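Local coordinates for putative peptidase (Clostridium acetobutylicum, PDB 3K9T), which binds one zinc ion per subunit of a homotrimer and may act in the biosynthesis of modified polysaccharides, peptidase activity not being expected despite its aminopeptidase-like domain, at residues A[20-25]-A[203-208]; A[209-214]-A[220-225]. One frame throughout, in Å; residues are numbered along the deposited sequence.

Contact 1 (A[20-25]-A[203-208]); sequences YNLIEE and LITFIA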
# COMPACT_ATOMS: atom_id res chain seq x y z
N TYR A 20 7.53 41.20 -5.00
CA TYR A 20 8.98 41.47 -5.03
C TYR A 20 9.33 42.86 -4.44
O TYR A 20 10.27 43.00 -3.63
CB TYR A 20 9.56 41.38 -6.45
CG TYR A 20 10.99 41.83 -6.43
CD1 TYR A 20 11.99 40.99 -5.93
CD2 TYR A 20 11.34 43.11 -6.79
CE1 TYR A 20 13.30 41.41 -5.84
CE2 TYR A 20 12.65 43.53 -6.72
CZ TYR A 20 13.64 42.68 -6.24
OH TYR A 20 14.96 43.12 -6.15
N ASN A 21 8.57 43.87 -4.87
CA ASN A 21 8.78 45.25 -4.43
C ASN A 21 8.65 45.44 -2.92
O ASN A 21 9.39 46.25 -2.35
CB ASN A 21 7.82 46.18 -5.15
CG ASN A 21 8.12 46.32 -6.63
OD1 ASN A 21 9.21 46.00 -7.10
ND2 ASN A 21 7.12 46.80 -7.39
N LEU A 22 7.72 44.70 -2.30
CA LEU A 22 7.58 44.67 -0.85
C LEU A 22 8.82 44.04 -0.21
O LEU A 22 9.34 44.53 0.81
CB LEU A 22 6.31 43.89 -0.45
CG LEU A 22 5.99 43.68 1.05
CD1 LEU A 22 6.20 44.99 1.84
CD2 LEU A 22 4.57 43.05 1.31
N ILE A 23 9.32 42.95 -0.80
CA ILE A 23 10.53 42.30 -0.32
C ILE A 23 11.66 43.31 -0.40
O ILE A 23 12.40 43.52 0.57
CB ILE A 23 10.88 41.03 -1.17
CG1 ILE A 23 9.85 39.90 -0.88
CG2 ILE A 23 12.40 40.61 -0.98
CD1 ILE A 23 9.87 38.76 -1.88
N GLU A 24 11.78 43.97 -1.54
CA GLU A 24 12.88 44.92 -1.70
C GLU A 24 12.81 46.04 -0.64
O GLU A 24 13.83 46.39 -0.05
CB GLU A 24 12.86 45.50 -3.11
CG GLU A 24 14.06 46.33 -3.48
CD GLU A 24 14.00 46.77 -4.92
OE1 GLU A 24 13.13 47.59 -5.21
OE2 GLU A 24 14.78 46.28 -5.77
N GLU A 25 11.61 46.58 -0.41
CA GLU A 25 11.41 47.59 0.63
C GLU A 25 11.78 47.06 2.03
O GLU A 25 12.38 47.76 2.84
CB GLU A 25 9.95 48.09 0.63
CG GLU A 25 9.71 49.18 1.69
CD GLU A 25 8.36 49.90 1.57
OE1 GLU A 25 7.55 49.57 0.68
OE2 GLU A 25 8.12 50.82 2.37
N LEU A 203 4.54 37.22 0.70
CA LEU A 203 3.48 36.38 0.10
C LEU A 203 2.18 36.41 0.90
O LEU A 203 1.12 36.64 0.36
CB LEU A 203 3.95 34.93 -0.11
CG LEU A 203 2.86 33.91 -0.48
CD1 LEU A 203 2.46 34.20 -1.86
CD2 LEU A 203 3.29 32.44 -0.35
N ILE A 204 2.28 36.11 2.18
CA ILE A 204 1.14 36.04 3.08
C ILE A 204 0.45 37.42 3.09
O ILE A 204 -0.77 37.50 3.11
CB ILE A 204 1.65 35.55 4.48
CG1 ILE A 204 2.01 34.07 4.40
CG2 ILE A 204 0.73 35.72 5.56
CD1 ILE A 204 0.94 33.25 3.91
N THR A 205 1.24 38.50 2.99
CA THR A 205 0.66 39.84 2.94
C THR A 205 -0.30 39.97 1.76
O THR A 205 -1.47 40.38 1.92
CB THR A 205 1.74 40.92 2.96
OG1 THR A 205 2.41 40.84 4.23
CG2 THR A 205 1.13 42.35 2.79
N PHE A 206 0.17 39.54 0.59
CA PHE A 206 -0.64 39.60 -0.61
C PHE A 206 -1.80 38.59 -0.67
O PHE A 206 -2.82 38.86 -1.27
CB PHE A 206 0.24 39.57 -1.87
CG PHE A 206 0.78 40.94 -2.21
CD1 PHE A 206 1.86 41.46 -1.51
CD2 PHE A 206 0.17 41.72 -3.17
CE1 PHE A 206 2.34 42.73 -1.79
CE2 PHE A 206 0.65 42.99 -3.46
CZ PHE A 206 1.74 43.49 -2.78
N ILE A 207 -1.65 37.44 -0.02
CA ILE A 207 -2.76 36.52 0.08
C ILE A 207 -3.83 37.20 0.92
O ILE A 207 -4.97 37.25 0.49
CB ILE A 207 -2.37 35.16 0.67
CG1 ILE A 207 -1.50 34.42 -0.35
CG2 ILE A 207 -3.64 34.33 1.01
CD1 ILE A 207 -0.66 33.38 0.29
N ALA A 208 -3.45 37.73 2.08
CA ALA A 208 -4.39 38.47 2.96
C ALA A 208 -5.07 39.61 2.19
O ALA A 208 -6.29 39.78 2.25
CB ALA A 208 -3.66 39.02 4.20
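Between 20-25 of helix 12-26 and 203-208 of helix 194-211 the nearest CA atoms are those of Leu22 and Thr205, 9.3 Å apart, a separation bridged by side chains alone. A single methyl group does the bridging: CD2 of Leu22 touches two consecutive residues, Thr205 and Phe206. It meets the methyl of Thr205, with Leu22 CD2 3.8 Å from Thr205 CG2, and the two side chains lie at about a right angle. It also reaches the rim of the Phe206 ring, near the ring plane, with Leu22 CD2 3.8 Å from Phe206 CE1. Here the leucine and the phenylalanine run past each other in opposite directions. The leucine branch lies at the ring edge and not over a face.

Thr205 has its CG2 anti to the backbone N, which turns the methyl to the leucine, while its hydroxyl, beside the backbone N (chi1 -65°), is hydrogen-bonded to the carbonyl oxygen of Val201 one helical turn back. The amphipathic threonine thus spends its polar end on its own helix and gives its apolar end to the contact. His48 touches Thr205 and also meets the Phe206 ring, with the planes at about 55°, while Leu22 packs on Ala202 as well.

All three touching residues are buried within the aminopeptidase-like part of the protein, away from the zinc site. With only carbon atoms meeting between the segments, the chemistry implies cohesion by van der Waals packing and exclusion of water, without polar directionality.

Contact 2 (A[209-214]-A[220-225]); sequences KALSKL and YRFLFA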
# COMPACT_ATOMS: atom_id res chain seq x y z
N LYS A 209 -4.27 40.33 1.40
CA LYS A 209 -4.77 41.45 0.63
C LYS A 209 -5.86 41.02 -0.37
O LYS A 209 -6.86 41.72 -0.53
CB LYS A 209 -3.60 42.14 -0.07
CG LYS A 209 -3.96 43.47 -0.63
CD LYS A 209 -2.92 44.03 -1.60
CE LYS A 209 -1.64 44.44 -0.94
NZ LYS A 209 -1.04 45.60 -1.72
N ALA A 210 -5.66 39.88 -1.04
CA ALA A 210 -6.65 39.33 -1.97
C ALA A 210 -7.91 38.79 -1.23
O ALA A 210 -9.02 39.10 -1.61
CB ALA A 210 -6.03 38.22 -2.86
N LEU A 211 -7.73 37.99 -0.19
CA LEU A 211 -8.86 37.38 0.53
C LEU A 211 -9.80 38.41 1.17
O LEU A 211 -11.01 38.21 1.20
CB LEU A 211 -8.39 36.37 1.57
CG LEU A 211 -8.05 34.97 1.06
CD1 LEU A 211 -7.92 34.04 2.27
CD2 LEU A 211 -9.10 34.45 0.11
N SER A 212 -9.20 39.48 1.67
CA SER A 212 -9.90 40.65 2.18
C SER A 212 -11.03 41.15 1.31
O SER A 212 -11.95 41.77 1.80
CB SER A 212 -8.92 41.82 2.29
OG SER A 212 -8.11 41.66 3.42
N LYS A 213 -10.89 40.94 0.01
CA LYS A 213 -11.84 41.46 -0.96
C LYS A 213 -12.91 40.46 -1.36
O LYS A 213 -13.77 40.79 -2.18
CB LYS A 213 -11.04 41.93 -2.17
CG LYS A 213 -10.13 43.12 -1.79
CD LYS A 213 -9.23 43.56 -2.90
CE LYS A 213 -8.55 44.90 -2.57
NZ LYS A 213 -7.76 44.87 -1.35
N LEU A 214 -12.90 39.27 -0.76
CA LEU A 214 -13.81 38.18 -1.12
C LEU A 214 -14.71 37.78 0.05
O LEU A 214 -14.38 37.97 1.22
CB LEU A 214 -12.99 36.96 -1.51
CG LEU A 214 -11.92 37.09 -2.59
CD1 LEU A 214 -11.27 35.75 -2.83
CD2 LEU A 214 -12.56 37.59 -3.87
N TYR A 220 -10.18 33.29 8.22
CA TYR A 220 -8.77 33.21 7.93
C TYR A 220 -8.00 34.07 8.91
O TYR A 220 -8.37 35.21 9.13
CB TYR A 220 -8.51 33.64 6.49
CG TYR A 220 -9.00 32.65 5.49
CD1 TYR A 220 -10.35 32.60 5.15
CD2 TYR A 220 -8.11 31.75 4.87
CE1 TYR A 220 -10.82 31.68 4.24
CE2 TYR A 220 -8.57 30.81 3.94
CZ TYR A 220 -9.94 30.77 3.65
OH TYR A 220 -10.44 29.87 2.74
N ARG A 221 -6.93 33.52 9.47
CA ARG A 221 -6.06 34.25 10.37
C ARG A 221 -4.66 34.23 9.85
O ARG A 221 -4.15 33.19 9.46
CB ARG A 221 -6.07 33.63 11.74
CG ARG A 221 -5.29 34.40 12.81
CD ARG A 221 -5.33 33.66 14.17
NE ARG A 221 -6.72 33.40 14.56
CZ ARG A 221 -7.56 34.31 15.06
NH1 ARG A 221 -7.16 35.55 15.27
NH2 ARG A 221 -8.82 33.98 15.36
N PHE A 222 -4.01 35.39 9.85
CA PHE A 222 -2.67 35.49 9.33
C PHE A 222 -1.77 35.96 10.46
O PHE A 222 -1.95 37.04 10.96
CB PHE A 222 -2.63 36.49 8.21
CG PHE A 222 -3.56 36.20 7.11
CD1 PHE A 222 -4.90 36.54 7.21
CD2 PHE A 222 -3.09 35.65 5.93
CE1 PHE A 222 -5.80 36.29 6.16
CE2 PHE A 222 -3.97 35.40 4.87
CZ PHE A 222 -5.34 35.72 4.99
N LEU A 223 -0.79 35.14 10.83
CA LEU A 223 0.12 35.43 11.94
C LEU A 223 1.50 35.79 11.41
O LEU A 223 2.08 35.04 10.62
CB LEU A 223 0.22 34.21 12.85
CG LEU A 223 1.08 34.42 14.08
CD1 LEU A 223 0.45 35.46 15.00
CD2 LEU A 223 1.24 33.08 14.77
N PHE A 224 1.99 36.96 11.81
CA PHE A 224 3.36 37.39 11.53
C PHE A 224 4.11 37.52 12.89
O PHE A 224 3.88 38.44 13.66
CB PHE A 224 3.39 38.73 10.84
CG PHE A 224 2.67 38.78 9.54
CD1 PHE A 224 1.29 38.93 9.50
CD2 PHE A 224 3.37 38.79 8.35
CE1 PHE A 224 0.62 39.05 8.27
CE2 PHE A 224 2.71 38.92 7.13
CZ PHE A 224 1.34 39.04 7.10
N ALA A 225 5.03 36.60 13.15
CA ALA A 225 5.63 36.48 14.47
C ALA A 225 7.04 35.93 14.33
O ALA A 225 7.31 35.20 13.35
CB ALA A 225 4.81 35.57 15.31
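The ring of Tyr220 receives CD1 of Leu211 over one face, whereas the ring of Phe222 meets the same methyl at its edge, near the ring plane. This sets Leu211 of helix 194-211 against strand 219-225, the second strand of a beta-alpha-beta unit that starts with strand 181-187 and belongs to the mixed central sheet of the aminopeptidase-like fold. Leu211 CD1 makes a CH-pi contact with Tyr220, 3.6 Å from the ring centroid and 17° off the normal. It is displaced slightly toward the rim, on the side of CD2. Phe222, two residues along and facing the same side of the strand, is touched more lightly, with its CZ 4.1 Å from Leu211 CD1.

Leu211 carries CG anti to its carbonyl carbon (chi1 -81°), and from there its CD1 branch extends to the sheet, crossing Tyr220 at about a right angle. Around this point Ile350 of helix 336-355 packs on both Leu211 and Tyr220, and Ile174 of the adjoining strand 166-174 packs on both Leu211 and Phe222, extending the apolar layer between helices and sheet. The phenol of Tyr220 has a polar partner beyond this layer, its OH being hydrogen-bonded to Glu354, so the ring is held at its far end as well as covered on a face.

Leu211 is also the first residue of a type I beta turn that runs to Leu214, in which the backbone N of Leu214 is hydrogen-bonded to the O of Leu211 at 2.9 Å.

Overall arrangement
From the N terminus, helix 12-26 supplies the first half of contact 1, and 177 residues follow, including the insert region, before 203-208 of helix 194-211 supplies the second. Contact 2 opens after contact 1 has closed and closes a short loop, with five residues between its segments. The two are therefore in series, neither nested nor crossed, with centres 12 Å apart. Helix 194-211 serves both, joining helix 12-26 to the central sheet. They also touch directly: Ile204 and Thr205 pack on Phe224, and Ala208 on Phe222, so the two contacts adjoin through buried side chains of helix 194-211.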